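Local atomic coordinates of peptidoglycan-N-acetylmuramic acid deacetylase PdaA (Bacillus subtilis, PDB entry 1NY1), a protein that removes the acetyl group from N-acetylmuramic acid residues of peptidoglycan, a step toward the muramic delta-lactam of the spore cortex. Residues 68-73 / 215-220; 184-189 / 206-211; 32-37 / 149-154. One frame throughout, in Å; residues are numbered along the deposited sequence.

Interaction 1. Residues 68-73 / 215-220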
ATOM      1  N   HIS A  68      -9.477  -8.682 -13.769  1.00 12.51           N
ATOM      2  CA  HIS A  68      -9.006  -9.833 -13.002  1.00 13.49           C
ATOM      3  C   HIS A  68      -9.779 -10.021 -11.702  1.00 12.07           C
ATOM      4  O   HIS A  68      -9.507 -10.946 -10.942  1.00 13.19           O
ATOM      5  CB  HIS A  68      -7.521  -9.663 -12.671  1.00 15.53           C
ATOM      6  CG  HIS A  68      -6.620  -9.754 -13.860  1.00 16.66           C
ATOM      7  ND1 HIS A  68      -6.392 -10.938 -14.527  1.00 18.75           N
ATOM      8  CD2 HIS A  68      -5.900  -8.809 -14.509  1.00 17.70           C
ATOM      9  CE1 HIS A  68      -5.570 -10.718 -15.538  1.00 19.04           C
ATOM     10  NE2 HIS A  68      -5.258  -9.434 -15.550  1.00 17.96           N
ATOM     11  N   ARG A  69     -10.745  -9.138 -11.468  1.00 12.31           N
ATOM     12  CA  ARG A  69     -11.568  -9.144 -10.265  1.00 13.11           C
ATOM     13  C   ARG A  69     -10.700  -9.215  -9.008  1.00 13.30           C
ATOM     14  O   ARG A  69     -10.943 -10.012  -8.098  1.00 11.85           O
ATOM     15  CB  ARG A  69     -12.578 -10.298 -10.283  1.00 14.06           C
ATOM     16  CG  ARG A  69     -13.833 -10.002  -9.458  1.00 19.20           C
ATOM     17  CD  ARG A  69     -14.931 -11.034  -9.687  1.00 18.71           C
ATOM     18  NE  ARG A  69     -16.145 -10.759  -8.916  1.00 19.95           N
ATOM     19  CZ  ARG A  69     -17.046  -9.830  -9.222  1.00 18.28           C
ATOM     20  NH1 ARG A  69     -16.886  -9.063 -10.292  1.00 21.21           N
ATOM     21  NH2 ARG A  69     -18.121  -9.678  -8.460  1.00 19.63           N
ATOM     22  N   VAL A  70      -9.681  -8.367  -8.979  1.00 12.26           N
ATOM     23  CA  VAL A  70      -8.769  -8.284  -7.851  1.00 13.00           C
ATOM     24  C   VAL A  70      -9.033  -6.976  -7.117  1.00 11.96           C
ATOM     25  O   VAL A  70      -9.270  -5.945  -7.742  1.00 12.35           O
ATOM     26  CB  VAL A  70      -7.300  -8.327  -8.322  1.00 13.83           C
ATOM     27  CG1 VAL A  70      -6.363  -8.084  -7.143  1.00 14.50           C
ATOM     28  CG2 VAL A  70      -7.003  -9.679  -8.957  1.00 16.67           C
ATOM     29  N   THR A  71      -9.001  -7.027  -5.789  1.00 13.62           N
ATOM     30  CA  THR A  71      -9.254  -5.841  -4.969  1.00 13.82           C
ATOM     31  C   THR A  71      -7.953  -5.197  -4.510  1.00 12.83           C
ATOM     32  O   THR A  71      -7.140  -5.834  -3.842  1.00 14.52           O
ATOM     33  CB  THR A  71     -10.089  -6.203  -3.725  1.00 13.12           C
ATOM     34  OG1 THR A  71     -11.369  -6.703  -4.138  1.00 13.69           O
ATOM     35  CG2 THR A  71     -10.293  -4.981  -2.839  1.00 13.98           C
ATOM     36  N   GLY A  72      -7.763  -3.932  -4.867  1.00 13.11           N
ATOM     37  CA  GLY A  72      -6.553  -3.242  -4.461  1.00 11.95           C
ATOM     38  C   GLY A  72      -6.795  -2.306  -3.292  1.00 12.32           C
ATOM     39  O   GLY A  72      -7.935  -1.961  -2.982  1.00 10.38           O
ATOM     40  N   THR A  73      -5.715  -1.919  -2.620  1.00 10.27           N
ATOM     41  CA  THR A  73      -5.799  -0.977  -1.513  1.00 10.20           C
ATOM     42  C   THR A  73      -4.925   0.186  -1.961  1.00 11.05           C
ATOM     43  O   THR A  73      -3.729   0.016  -2.220  1.00 10.72           O
ATOM     44  CB  THR A  73      -5.275  -1.596  -0.195  1.00 11.90           C
ATOM     45  OG1 THR A  73      -6.081  -2.731   0.155  1.00 12.13           O
ATOM     46  CG2 THR A  73      -5.336  -0.581   0.938  1.00  9.94           C
ATOM     47  N   ASP A 215       0.011 -14.108 -15.203  1.00 17.32           N
ATOM     48  CA  ASP A 215       1.014 -15.146 -14.974  1.00 19.41           C
ATOM     49  C   ASP A 215       1.116 -15.642 -13.533  1.00 19.12           C
ATOM     50  O   ASP A 215       1.393 -16.823 -13.301  1.00 18.51           O
ATOM     51  CB  ASP A 215       2.387 -14.681 -15.462  1.00 22.13           C
ATOM     52  CG  ASP A 215       2.438 -14.514 -16.967  1.00 28.23           C
ATOM     53  OD1 ASP A 215       1.961 -15.425 -17.687  1.00 30.68           O
ATOM     54  OD2 ASP A 215       2.958 -13.478 -17.436  1.00 30.59           O
ATOM     55  N   LEU A 216       0.907 -14.756 -12.562  1.00 16.64           N
ATOM     56  CA  LEU A 216       0.974 -15.168 -11.164  1.00 16.62           C
ATOM     57  C   LEU A 216      -0.208 -16.081 -10.843  1.00 15.59           C
ATOM     58  O   LEU A 216      -0.069 -17.051 -10.095  1.00 15.18           O
ATOM     59  CB  LEU A 216       0.994 -13.938 -10.244  1.00 16.62           C
ATOM     60  CG  LEU A 216       2.363 -13.250 -10.179  1.00 16.85           C
ATOM     61  CD1 LEU A 216       2.253 -11.893  -9.498  1.00 18.03           C
ATOM     62  CD2 LEU A 216       3.337 -14.143  -9.425  1.00 17.80           C
ATOM     63  N   LYS A 217      -1.370 -15.782 -11.418  1.00 14.51           N
ATOM     64  CA  LYS A 217      -2.544 -16.617 -11.188  1.00 15.99           C
ATOM     65  C   LYS A 217      -2.283 -18.009 -11.760  1.00 17.67           C
ATOM     66  O   LYS A 217      -2.596 -19.018 -11.124  1.00 17.05           O
ATOM     67  CB  LYS A 217      -3.785 -16.025 -11.859  1.00 14.85           C
ATOM     68  CG  LYS A 217      -4.490 -14.948 -11.043  1.00 14.10           C
ATOM     69  CD  LYS A 217      -5.815 -14.589 -11.678  1.00 15.65           C
ATOM     70  CE  LYS A 217      -6.604 -13.618 -10.826  1.00 18.12           C
ATOM     71  NZ  LYS A 217      -7.938 -13.302 -11.428  1.00 17.21           N
ATOM     72  N   LYS A 218      -1.713 -18.058 -12.962  1.00 16.81           N
ATOM     73  CA  LYS A 218      -1.419 -19.338 -13.597  1.00 17.84           C
ATOM     74  C   LYS A 218      -0.485 -20.176 -12.722  1.00 18.16           C
ATOM     75  O   LYS A 218      -0.608 -21.402 -12.671  1.00 18.37           O
ATOM     76  CB  LYS A 218      -0.793 -19.122 -14.980  1.00 19.45           C
ATOM     77  CG  LYS A 218      -0.536 -20.425 -15.727  1.00 21.71           C
ATOM     78  CD  LYS A 218      -0.015 -20.199 -17.140  1.00 22.56           C
ATOM     79  CE  LYS A 218       0.178 -21.530 -17.861  1.00 22.97           C
ATOM     80  NZ  LYS A 218       0.677 -21.349 -19.251  1.00 19.81           N
ATOM     81  N   GLN A 219       0.444 -19.515 -12.035  1.00 16.88           N
ATOM     82  CA  GLN A 219       1.384 -20.203 -11.151  1.00 18.48           C
ATOM     83  C   GLN A 219       0.687 -20.788  -9.929  1.00 19.07           C
ATOM     84  O   GLN A 219       1.244 -21.640  -9.239  1.00 20.58           O
ATOM     85  CB  GLN A 219       2.476 -19.250 -10.665  1.00 20.04           C
ATOM     86  CG  GLN A 219       3.509 -18.876 -11.700  1.00 21.65           C
ATOM     87  CD  GLN A 219       4.584 -17.975 -11.121  1.00 25.23           C
ATOM     88  OE1 GLN A 219       5.120 -18.247 -10.044  1.00 24.25           O
ATOM     89  NE2 GLN A 219       4.909 -16.902 -11.834  1.00 24.87           N
ATOM     90  N   GLY A 220      -0.521 -20.311  -9.646  1.00 18.73           N
ATOM     91  CA  GLY A 220      -1.249 -20.821  -8.499  1.00 17.78           C
ATOM     92  C   GLY A 220      -1.444 -19.813  -7.383  1.00 19.18           C
ATOM     93  O   GLY A 220      -1.841 -20.182  -6.276  1.00 19.50           O
TER
HETATM   94  O   HOH W   1      -7.867 -13.229 -14.093  1.00 21.99           O

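Interaction 2. Residues 184-189 / 206-211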
ATOM      1  N   ASP A 184       9.062  -8.038 -14.691  1.00 12.57           N
ATOM      2  CA  ASP A 184      10.100  -8.924 -14.176  1.00 12.20           C
ATOM      3  C   ASP A 184      10.251  -8.848 -12.664  1.00 12.51           C
ATOM      4  O   ASP A 184      10.495  -9.865 -12.011  1.00 12.33           O
ATOM      5  CB  ASP A 184      11.444  -8.636 -14.849  1.00 14.07           C
ATOM      6  CG  ASP A 184      11.507  -9.166 -16.268  1.00 15.94           C
ATOM      7  OD1 ASP A 184      10.666 -10.028 -16.613  1.00 15.57           O
ATOM      8  OD2 ASP A 184      12.405  -8.740 -17.033  1.00 16.69           O
ATOM      9  N   HIS A 185      10.116  -7.651 -12.099  1.00 11.18           N
ATOM     10  CA  HIS A 185      10.224  -7.507 -10.653  1.00 11.64           C
ATOM     11  C   HIS A 185       9.059  -8.137  -9.904  1.00 11.74           C
ATOM     12  O   HIS A 185       9.258  -8.772  -8.875  1.00 10.94           O
ATOM     13  CB  HIS A 185      10.350  -6.028 -10.261  1.00 11.22           C
ATOM     14  CG  HIS A 185      11.767  -5.567 -10.131  1.00 12.33           C
ATOM     15  ND1 HIS A 185      12.305  -4.576 -10.922  1.00 14.82           N
ATOM     16  CD2 HIS A 185      12.765  -5.981  -9.316  1.00 10.63           C
ATOM     17  CE1 HIS A 185      13.574  -4.402 -10.600  1.00 11.69           C
ATOM     18  NE2 HIS A 185      13.877  -5.242  -9.629  1.00 16.32           N
HETATM   19  N   MSE A 186       7.848  -7.967 -10.421  1.00 12.67           N
HETATM   20  CA  MSE A 186       6.674  -8.527  -9.769  1.00 12.20           C
HETATM   21  C   MSE A 186       6.664 -10.046  -9.796  1.00 14.49           C
HETATM   22  O   MSE A 186       6.130 -10.682  -8.891  1.00 14.38           O
HETATM   23  CB  MSE A 186       5.407  -7.981 -10.412  1.00 14.16           C
HETATM   24  CG  MSE A 186       5.191  -6.506 -10.122  1.00 11.70           C
HETATM   25 SE   MSE A 186       3.478  -5.859 -10.714  1.00 12.08          SE
HETATM   26  CE  MSE A 186       3.927  -5.311 -12.500  1.00 12.31           C
ATOM     27  N   ILE A 187       7.278 -10.622 -10.823  1.00 13.01           N
ATOM     28  CA  ILE A 187       7.347 -12.067 -10.945  1.00 14.02           C
ATOM     29  C   ILE A 187       8.487 -12.612 -10.085  1.00 13.70           C
ATOM     30  O   ILE A 187       8.302 -13.555  -9.316  1.00 13.87           O
ATOM     31  CB  ILE A 187       7.574 -12.488 -12.416  1.00 14.90           C
ATOM     32  CG1 ILE A 187       6.378 -12.058 -13.276  1.00 14.84           C
ATOM     33  CG2 ILE A 187       7.832 -13.994 -12.494  1.00 16.06           C
ATOM     34  CD1 ILE A 187       5.041 -12.685 -12.886  1.00 16.86           C
ATOM     35  N   LYS A 188       9.664 -12.004 -10.204  1.00 13.25           N
ATOM     36  CA  LYS A 188      10.830 -12.455  -9.454  1.00 13.78           C
ATOM     37  C   LYS A 188      10.713 -12.300  -7.942  1.00 12.50           C
ATOM     38  O   LYS A 188      11.139 -13.180  -7.196  1.00 12.38           O
ATOM     39  CB  LYS A 188      12.087 -11.733  -9.952  1.00 16.53           C
ATOM     40  CG  LYS A 188      13.380 -12.178  -9.265  1.00 22.57           C
ATOM     41  CD  LYS A 188      14.605 -11.938 -10.146  1.00 26.93           C
ATOM     42  CE  LYS A 188      14.769 -10.469 -10.504  1.00 29.62           C
ATOM     43  NZ  LYS A 188      15.793 -10.252 -11.568  1.00 30.68           N
ATOM     44  N   GLN A 189      10.134 -11.194  -7.483  1.00  9.53           N
ATOM     45  CA  GLN A 189      10.008 -10.971  -6.045  1.00 10.15           C
ATOM     46  C   GLN A 189       8.799 -11.630  -5.401  1.00  9.93           C
ATOM     47  O   GLN A 189       8.649 -11.586  -4.185  1.00  7.58           O
ATOM     48  CB  GLN A 189       9.996  -9.466  -5.744  1.00  7.58           C
ATOM     49  CG  GLN A 189      11.316  -8.788  -6.083  1.00  9.59           C
ATOM     50  CD  GLN A 189      11.380  -7.343  -5.632  1.00 14.14           C
ATOM     51  OE1 GLN A 189      11.087  -7.029  -4.479  1.00 16.11           O
ATOM     52  NE2 GLN A 189      11.791  -6.459  -6.531  1.00 13.63           N
ATOM     53  N   ALA A 206       0.351  -0.314 -15.910  1.00 10.81           N
ATOM     54  CA  ALA A 206      -0.924  -1.035 -15.958  1.00 11.82           C
ATOM     55  C   ALA A 206      -0.794  -2.323 -16.774  1.00 10.53           C
ATOM     56  O   ALA A 206      -1.338  -3.365 -16.401  1.00 11.43           O
ATOM     57  CB  ALA A 206      -2.013  -0.148 -16.553  1.00 12.32           C
ATOM     58  N   GLU A 207      -0.081  -2.236 -17.895  1.00 10.83           N
ATOM     59  CA  GLU A 207       0.137  -3.392 -18.756  1.00 10.54           C
ATOM     60  C   GLU A 207       1.017  -4.416 -18.035  1.00 11.35           C
ATOM     61  O   GLU A 207       0.792  -5.622 -18.136  1.00  9.97           O
ATOM     62  CB  GLU A 207       0.805  -2.960 -20.069  1.00 13.44           C
ATOM     63  CG  GLU A 207      -0.072  -2.159 -21.049  1.00 16.20           C
ATOM     64  CD  GLU A 207      -0.428  -0.748 -20.576  1.00 19.48           C
ATOM     65  OE1 GLU A 207       0.246  -0.206 -19.675  1.00 17.48           O
ATOM     66  OE2 GLU A 207      -1.382  -0.167 -21.134  1.00 20.09           O
ATOM     67  N   ALA A 208       2.024  -3.937 -17.307  1.00  9.30           N
ATOM     68  CA  ALA A 208       2.899  -4.847 -16.576  1.00  9.50           C
ATOM     69  C   ALA A 208       2.074  -5.575 -15.520  1.00  9.24           C
ATOM     70  O   ALA A 208       2.203  -6.787 -15.349  1.00  8.77           O
ATOM     71  CB  ALA A 208       4.047  -4.077 -15.914  1.00  7.43           C
ATOM     72  N   LEU A 209       1.211  -4.838 -14.823  1.00  9.45           N
ATOM     73  CA  LEU A 209       0.367  -5.430 -13.787  1.00  9.85           C
ATOM     74  C   LEU A 209      -0.588  -6.462 -14.386  1.00 10.96           C
ATOM     75  O   LEU A 209      -0.824  -7.525 -13.802  1.00  9.87           O
ATOM     76  CB  LEU A 209      -0.438  -4.345 -13.066  1.00 10.68           C
ATOM     77  CG  LEU A 209      -1.387  -4.798 -11.946  1.00 10.76           C
ATOM     78  CD1 LEU A 209      -0.597  -5.408 -10.787  1.00 10.83           C
ATOM     79  CD2 LEU A 209      -2.181  -3.596 -11.453  1.00 12.01           C
ATOM     80  N   ASP A 210      -1.140  -6.144 -15.553  1.00 12.29           N
ATOM     81  CA  ASP A 210      -2.057  -7.049 -16.239  1.00 13.98           C
ATOM     82  C   ASP A 210      -1.341  -8.391 -16.480  1.00 13.55           C
ATOM     83  O   ASP A 210      -1.868  -9.455 -16.144  1.00 13.00           O
ATOM     84  CB  ASP A 210      -2.496  -6.411 -17.563  1.00 14.74           C
ATOM     85  CG  ASP A 210      -3.633  -7.156 -18.243  1.00 18.65           C
ATOM     86  OD1 ASP A 210      -4.122  -8.183 -17.710  1.00 17.97           O
ATOM     87  OD2 ASP A 210      -4.042  -6.696 -19.327  1.00 19.78           O
ATOM     88  N   ASP A 211      -0.136  -8.335 -17.045  1.00 14.56           N
ATOM     89  CA  ASP A 211       0.645  -9.542 -17.325  1.00 15.28           C
ATOM     90  C   ASP A 211       1.059 -10.274 -16.054  1.00 15.13           C
ATOM     91  O   ASP A 211       1.033 -11.504 -15.993  1.00 15.43           O
ATOM     92  CB  ASP A 211       1.911  -9.202 -18.121  1.00 17.86           C
ATOM     93  CG  ASP A 211       1.610  -8.692 -19.522  1.00 20.30           C
ATOM     94  OD1 ASP A 211       0.425  -8.679 -19.918  1.00 19.07           O
ATOM     95  OD2 ASP A 211       2.565  -8.306 -20.225  1.00 19.96           O
TER

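Interaction 3. Residues 32-37 / 149-154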
ATOM      1  N   TYR A  32       2.754  -3.025  17.914  1.00 24.05           N
ATOM      2  CA  TYR A  32       1.737  -2.061  17.510  1.00 24.70           C
ATOM      3  C   TYR A  32       0.819  -2.592  16.412  1.00 24.76           C
ATOM      4  O   TYR A  32       0.146  -1.825  15.731  1.00 24.44           O
ATOM      5  CB  TYR A  32       2.419  -0.762  17.070  1.00 25.19           C
ATOM      6  CG  TYR A  32       3.132  -0.066  18.211  1.00 26.80           C
ATOM      7  CD1 TYR A  32       2.416   0.618  19.191  1.00 27.54           C
ATOM      8  CD2 TYR A  32       4.519  -0.152  18.348  1.00 27.83           C
ATOM      9  CE1 TYR A  32       3.059   1.197  20.286  1.00 28.16           C
ATOM     10  CE2 TYR A  32       5.174   0.421  19.439  1.00 27.55           C
ATOM     11  CZ  TYR A  32       4.437   1.091  20.405  1.00 28.65           C
ATOM     12  OH  TYR A  32       5.070   1.641  21.496  1.00 28.20           O
ATOM     13  N   ASP A  33       0.795  -3.912  16.253  1.00 26.47           N
ATOM     14  CA  ASP A  33      -0.052  -4.565  15.256  1.00 27.62           C
ATOM     15  C   ASP A  33       0.240  -4.233  13.796  1.00 26.03           C
ATOM     16  O   ASP A  33      -0.542  -4.594  12.917  1.00 28.35           O
ATOM     17  CB  ASP A  33      -1.528  -4.261  15.533  1.00 30.86           C
ATOM     18  CG  ASP A  33      -1.990  -4.796  16.870  1.00 33.70           C
ATOM     19  OD1 ASP A  33      -1.733  -5.987  17.153  1.00 35.89           O
ATOM     20  OD2 ASP A  33      -2.613  -4.027  17.632  1.00 35.39           O
ATOM     21  N   ALA A  34       1.345  -3.548  13.526  1.00 23.01           N
ATOM     22  CA  ALA A  34       1.687  -3.210  12.148  1.00 20.34           C
ATOM     23  C   ALA A  34       2.214  -4.473  11.470  1.00 19.29           C
ATOM     24  O   ALA A  34       2.692  -5.382  12.144  1.00 18.15           O
ATOM     25  CB  ALA A  34       2.746  -2.117  12.122  1.00 19.32           C
ATOM     26  N   PHE A  35       2.124  -4.544  10.146  1.00 16.55           N
ATOM     27  CA  PHE A  35       2.615  -5.726   9.440  1.00 16.11           C
ATOM     28  C   PHE A  35       3.117  -5.396   8.046  1.00 15.12           C
ATOM     29  O   PHE A  35       2.846  -4.317   7.518  1.00 11.96           O
ATOM     30  CB  PHE A  35       1.512  -6.790   9.358  1.00 18.04           C
ATOM     31  CG  PHE A  35       0.241  -6.296   8.733  1.00 19.62           C
ATOM     32  CD1 PHE A  35       0.097  -6.247   7.349  1.00 20.92           C
ATOM     33  CD2 PHE A  35      -0.803  -5.841   9.530  1.00 20.85           C
ATOM     34  CE1 PHE A  35      -1.067  -5.748   6.768  1.00 20.16           C
ATOM     35  CE2 PHE A  35      -1.971  -5.339   8.963  1.00 21.14           C
ATOM     36  CZ  PHE A  35      -2.103  -5.291   7.577  1.00 21.95           C
ATOM     37  N   TYR A  36       3.863  -6.324   7.455  1.00 14.35           N
ATOM     38  CA  TYR A  36       4.383  -6.128   6.106  1.00 13.41           C
ATOM     39  C   TYR A  36       4.160  -7.369   5.258  1.00 12.15           C
ATOM     40  O   TYR A  36       4.481  -7.391   4.071  1.00 13.02           O
ATOM     41  CB  TYR A  36       5.870  -5.778   6.135  1.00 14.70           C
ATOM     42  CG  TYR A  36       6.779  -6.779   6.818  1.00 14.97           C
ATOM     43  CD1 TYR A  36       6.932  -6.776   8.203  1.00 15.75           C
ATOM     44  CD2 TYR A  36       7.559  -7.661   6.071  1.00 16.48           C
ATOM     45  CE1 TYR A  36       7.851  -7.617   8.830  1.00 15.48           C
ATOM     46  CE2 TYR A  36       8.484  -8.510   6.686  1.00 15.98           C
ATOM     47  CZ  TYR A  36       8.628  -8.476   8.062  1.00 17.98           C
ATOM     48  OH  TYR A  36       9.569  -9.273   8.668  1.00 17.41           O
ATOM     49  N   LEU A  37       3.595  -8.398   5.882  1.00 12.13           N
ATOM     50  CA  LEU A  37       3.286  -9.649   5.208  1.00 11.10           C
ATOM     51  C   LEU A  37       1.907 -10.139   5.628  1.00 12.78           C
ATOM     52  O   LEU A  37       1.421  -9.809   6.711  1.00 12.56           O
ATOM     53  CB  LEU A  37       4.318 -10.724   5.560  1.00 12.09           C
ATOM     54  CG  LEU A  37       5.712 -10.625   4.939  1.00 12.83           C
ATOM     55  CD1 LEU A  37       6.675 -11.523   5.700  1.00 13.73           C
ATOM     56  CD2 LEU A  37       5.653 -11.016   3.468  1.00 14.41           C
ATOM     57  N   TYR A 149       6.980   6.206  18.368  1.00 21.01           N
ATOM     58  CA  TYR A 149       6.050   7.284  18.694  1.00 21.36           C
ATOM     59  C   TYR A 149       4.934   7.384  17.653  1.00 21.17           C
ATOM     60  O   TYR A 149       3.764   7.542  18.001  1.00 19.30           O
ATOM     61  CB  TYR A 149       6.796   8.620  18.767  1.00 21.86           C
ATOM     62  CG  TYR A 149       5.914   9.839  18.575  1.00 22.65           C
ATOM     63  CD1 TYR A 149       5.008  10.239  19.557  1.00 23.88           C
ATOM     64  CD2 TYR A 149       5.972  10.579  17.396  1.00 22.81           C
ATOM     65  CE1 TYR A 149       4.182  11.351  19.365  1.00 24.46           C
ATOM     66  CE2 TYR A 149       5.154  11.686  17.195  1.00 23.17           C
ATOM     67  CZ  TYR A 149       4.262  12.066  18.180  1.00 23.50           C
ATOM     68  OH  TYR A 149       3.455  13.160  17.975  1.00 25.91           O
ATOM     69  N   VAL A 150       5.306   7.306  16.378  1.00 19.30           N
ATOM     70  CA  VAL A 150       4.339   7.387  15.288  1.00 19.11           C
ATOM     71  C   VAL A 150       3.410   6.178  15.294  1.00 18.06           C
ATOM     72  O   VAL A 150       2.208   6.308  15.058  1.00 17.52           O
ATOM     73  CB  VAL A 150       5.043   7.455  13.911  1.00 19.33           C
ATOM     74  CG1 VAL A 150       4.007   7.416  12.791  1.00 18.50           C
ATOM     75  CG2 VAL A 150       5.870   8.732  13.814  1.00 21.68           C
ATOM     76  N   LEU A 151       3.973   5.001  15.555  1.00 17.43           N
ATOM     77  CA  LEU A 151       3.183   3.775  15.593  1.00 17.51           C
ATOM     78  C   LEU A 151       2.221   3.788  16.773  1.00 18.33           C
ATOM     79  O   LEU A 151       1.066   3.381  16.650  1.00 18.30           O
ATOM     80  CB  LEU A 151       4.095   2.549  15.690  1.00 16.56           C
ATOM     81  CG  LEU A 151       4.881   2.162  14.440  1.00 16.28           C
ATOM     82  CD1 LEU A 151       5.724   0.930  14.728  1.00 17.15           C
ATOM     83  CD2 LEU A 151       3.913   1.892  13.291  1.00 18.39           C
ATOM     84  N   LYS A 152       2.705   4.262  17.918  1.00 20.09           N
ATOM     85  CA  LYS A 152       1.892   4.326  19.121  1.00 19.86           C
ATOM     86  C   LYS A 152       0.731   5.300  18.945  1.00 20.14           C
ATOM     87  O   LYS A 152      -0.416   4.981  19.261  1.00 19.25           O
ATOM     88  CB  LYS A 152       2.756   4.759  20.307  1.00 21.49           C
ATOM     89  CG  LYS A 152       2.030   4.755  21.635  1.00 23.78           C
ATOM     90  CD  LYS A 152       2.859   5.440  22.711  1.00 26.17           C
ATOM     91  CE  LYS A 152       2.119   5.470  24.039  1.00 28.27           C
ATOM     92  NZ  LYS A 152       1.902   4.096  24.576  1.00 29.44           N
ATOM     93  N   GLU A 153       1.031   6.490  18.435  1.00 20.10           N
ATOM     94  CA  GLU A 153       0.010   7.507  18.227  1.00 21.08           C
ATOM     95  C   GLU A 153      -1.031   7.146  17.178  1.00 20.68           C
ATOM     96  O   GLU A 153      -2.228   7.338  17.398  1.00 18.98           O
ATOM     97  CB  GLU A 153       0.656   8.840  17.850  1.00 22.82           C
ATOM     98  CG  GLU A 153       0.799   9.777  19.023  1.00 29.34           C
ATOM     99  CD  GLU A 153      -0.535  10.024  19.701  1.00 30.29           C
ATOM    100  OE1 GLU A 153      -1.448  10.571  19.045  1.00 33.21           O
ATOM    101  OE2 GLU A 153      -0.674   9.659  20.885  1.00 32.91           O
ATOM    102  N   THR A 154      -0.579   6.637  16.035  1.00 18.95           N
ATOM    103  CA  THR A 154      -1.502   6.272  14.972  1.00 17.75           C
ATOM    104  C   THR A 154      -2.406   5.125  15.419  1.00 17.03           C
ATOM    105  O   THR A 154      -3.590   5.108  15.092  1.00 17.42           O
ATOM    106  CB  THR A 154      -0.742   5.900  13.669  1.00 17.85           C
ATOM    107  OG1 THR A 154       0.208   4.857  13.929  1.00 17.49           O
ATOM    108  CG2 THR A 154      -0.011   7.123  13.122  1.00 19.59           C
TER

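Interaction 1. Residues 68-73 / 215-220
Lys217 and His68 make a polar, side-chain-to-backbone contact between the last turn of helix 205-219 and the turn that follows helix 58-67. The ammonium group of Lys217 donates a hydrogen bond to the carbonyl oxygen of His68, with NZ 2.9 Å from O. The bond lies in the carbonyl plane and falls on a lone pair of O, at a C=O...N angle of 129°. The lysine reaches this oxygen because its chain is fully extended beyond CG. A water gives a second link. Lys217 NZ donates to it over 2.7 Å. The same water lies in the plane of the imidazole of His68, 2.8 Å from ND1. NZ thus donates to the carbonyl O of His68 and to the water, which links it to ND1 of the same residue. The charge so close to the imidazole would probably disfavour a second positive charge on the ring. Asp210, hydrogen-bonded to NE2, would probably favour it. Apolar contact is slight. CG2 of Val70 lies 4.4 Å from CE of Lys217, at the margin of van der Waals contact.

Both segments carry helix ends. Arg69, at positive phi, closes helix 58-67 with a Schellman motif, and Gly220 closes helix 205-219 in the same way. The lysine therefore joins the C-terminal end of one helix to the C-terminal end of another. Around the pair, Val70, Leu216 and Lys217 all touch Phe223 of strand 222-224. Val70 also packs on Leu47, and Leu216 on Ile45, both in strand 44-51. The contact thus bridges two neighbouring helices on the outside of the parallel sheet, just before the chain enters strand 73-76.

Interaction 2. Residues 184-189 / 206-211
Met186, present as selenomethionine, reaches across from helix 179-188 to the backbone of helix 205-219, and this one side chain makes the close part of the contact. Its methyl CE is 3.6 Å from CB of Ala208. It is equally close, 3.6 Å, to the carbonyl carbon C of Ala208. The methyl therefore rests against the peptide that joins Ala208 to Leu209, where the small alanine leaves room for it. The chain of Met186 runs out straight to the selenium and then bends, with chi3 at -90°, which turns CE onto the Ala208-Leu209 peptide. The selenium meets the other neighbour. SE of Met186 lies 4.1 Å from CD1 of Leu209, and the two side chains cross at about a right angle. Leu209 has its CG anti to the backbone N (chi1 180°), which brings CD1 back toward the selenium although its CB points away from helix 179-188. The closest CA atoms across the contact, those of Met186 and Leu209, are 8.1 Å apart.

The other side is looser and polar. Ile187 turns its end toward helix 205-219 but meets Leu216, beyond residues 206-211. The partly exposed Asp211 forms a salt bridge with Lys179, which links helix 205-219 back to helix 179-188. Glu207 and Asp210 turn instead to lysines of helix 58-67.

No hydrogen bond crosses between residues 184-189 and 206-211, and their contact is apolar van der Waals packing. Phe168 and Ala212 also touch Met186, so the chain lies in an apolar layer. This layer probably backs the region of Asp170, which by similarity raises the pKa of the active-site histidine. The charged groups sit at the partly exposed edge, and the buried chain of Met186 meets apolar groups.

Interaction 3. Residues 32-37 / 149-154
Tyr32 lays its ring against helix 148-156 at Leu151 and Lys152, joining the end of helix 23-31 to it. CG of Tyr32 is anti to its own carbonyl carbon (chi1 -66°), which carries the ring to the helix. CE1 of Tyr32 lies 3.5 Å from CA of Lys152 and 3.6 Å from its CB, while the far end of the lysine runs off. The amide N of Lys152 sits over one face of the ring, 3.8 Å above the plane and offset toward the rim. Beside it, CB of Leu151 makes an off-centre CH-pi contact, 4.2 Å from the ring centroid and 30° off the normal. CD2 of Leu151 is 4.3 Å from CB of Ala34.

The Tyr32 hydroxyl is hydrogen-bonded to Glu148, at the start of the same helix. Asp33 follows as the C-prime residue of the Schellman motif that ends helix 23-31, and this turn places Ala34 against Leu151.

An alanine in place of Tyr32 would probably leave Glu148 without this hydrogen-bond partner and open a gap beside Leu151 and Lys152. The chemistry is thus mixed: an aromatic ring packs on aliphatic carbon and a backbone amide, while the hydroxyl ties it to a carboxylate.

Interactions 1 and 2 are neighbours that share helix 205-219, with centres about 11 Å apart. Along the chain, interaction 2 is nested inside the loop closed by interaction 1. The two touch at the His68-Asp210 hydrogen bond. They also pack where CG of Leu216 meets CD1 of Ile187. Interaction 3 is on the opposite side of the chain's centre, its own centre about 27 Å from that of interaction 1 and about 29 Å from that of interaction 2. Interaction 2 lies near residues assigned to catalysis by similarity. The Met186 side chain is about 7 Å from that of Asp170, which probably raises the pKa of the active-site histidine, and about 10 Å from that of His199, the probable proton donor. Interactions 1 and 3 lie away from these sites.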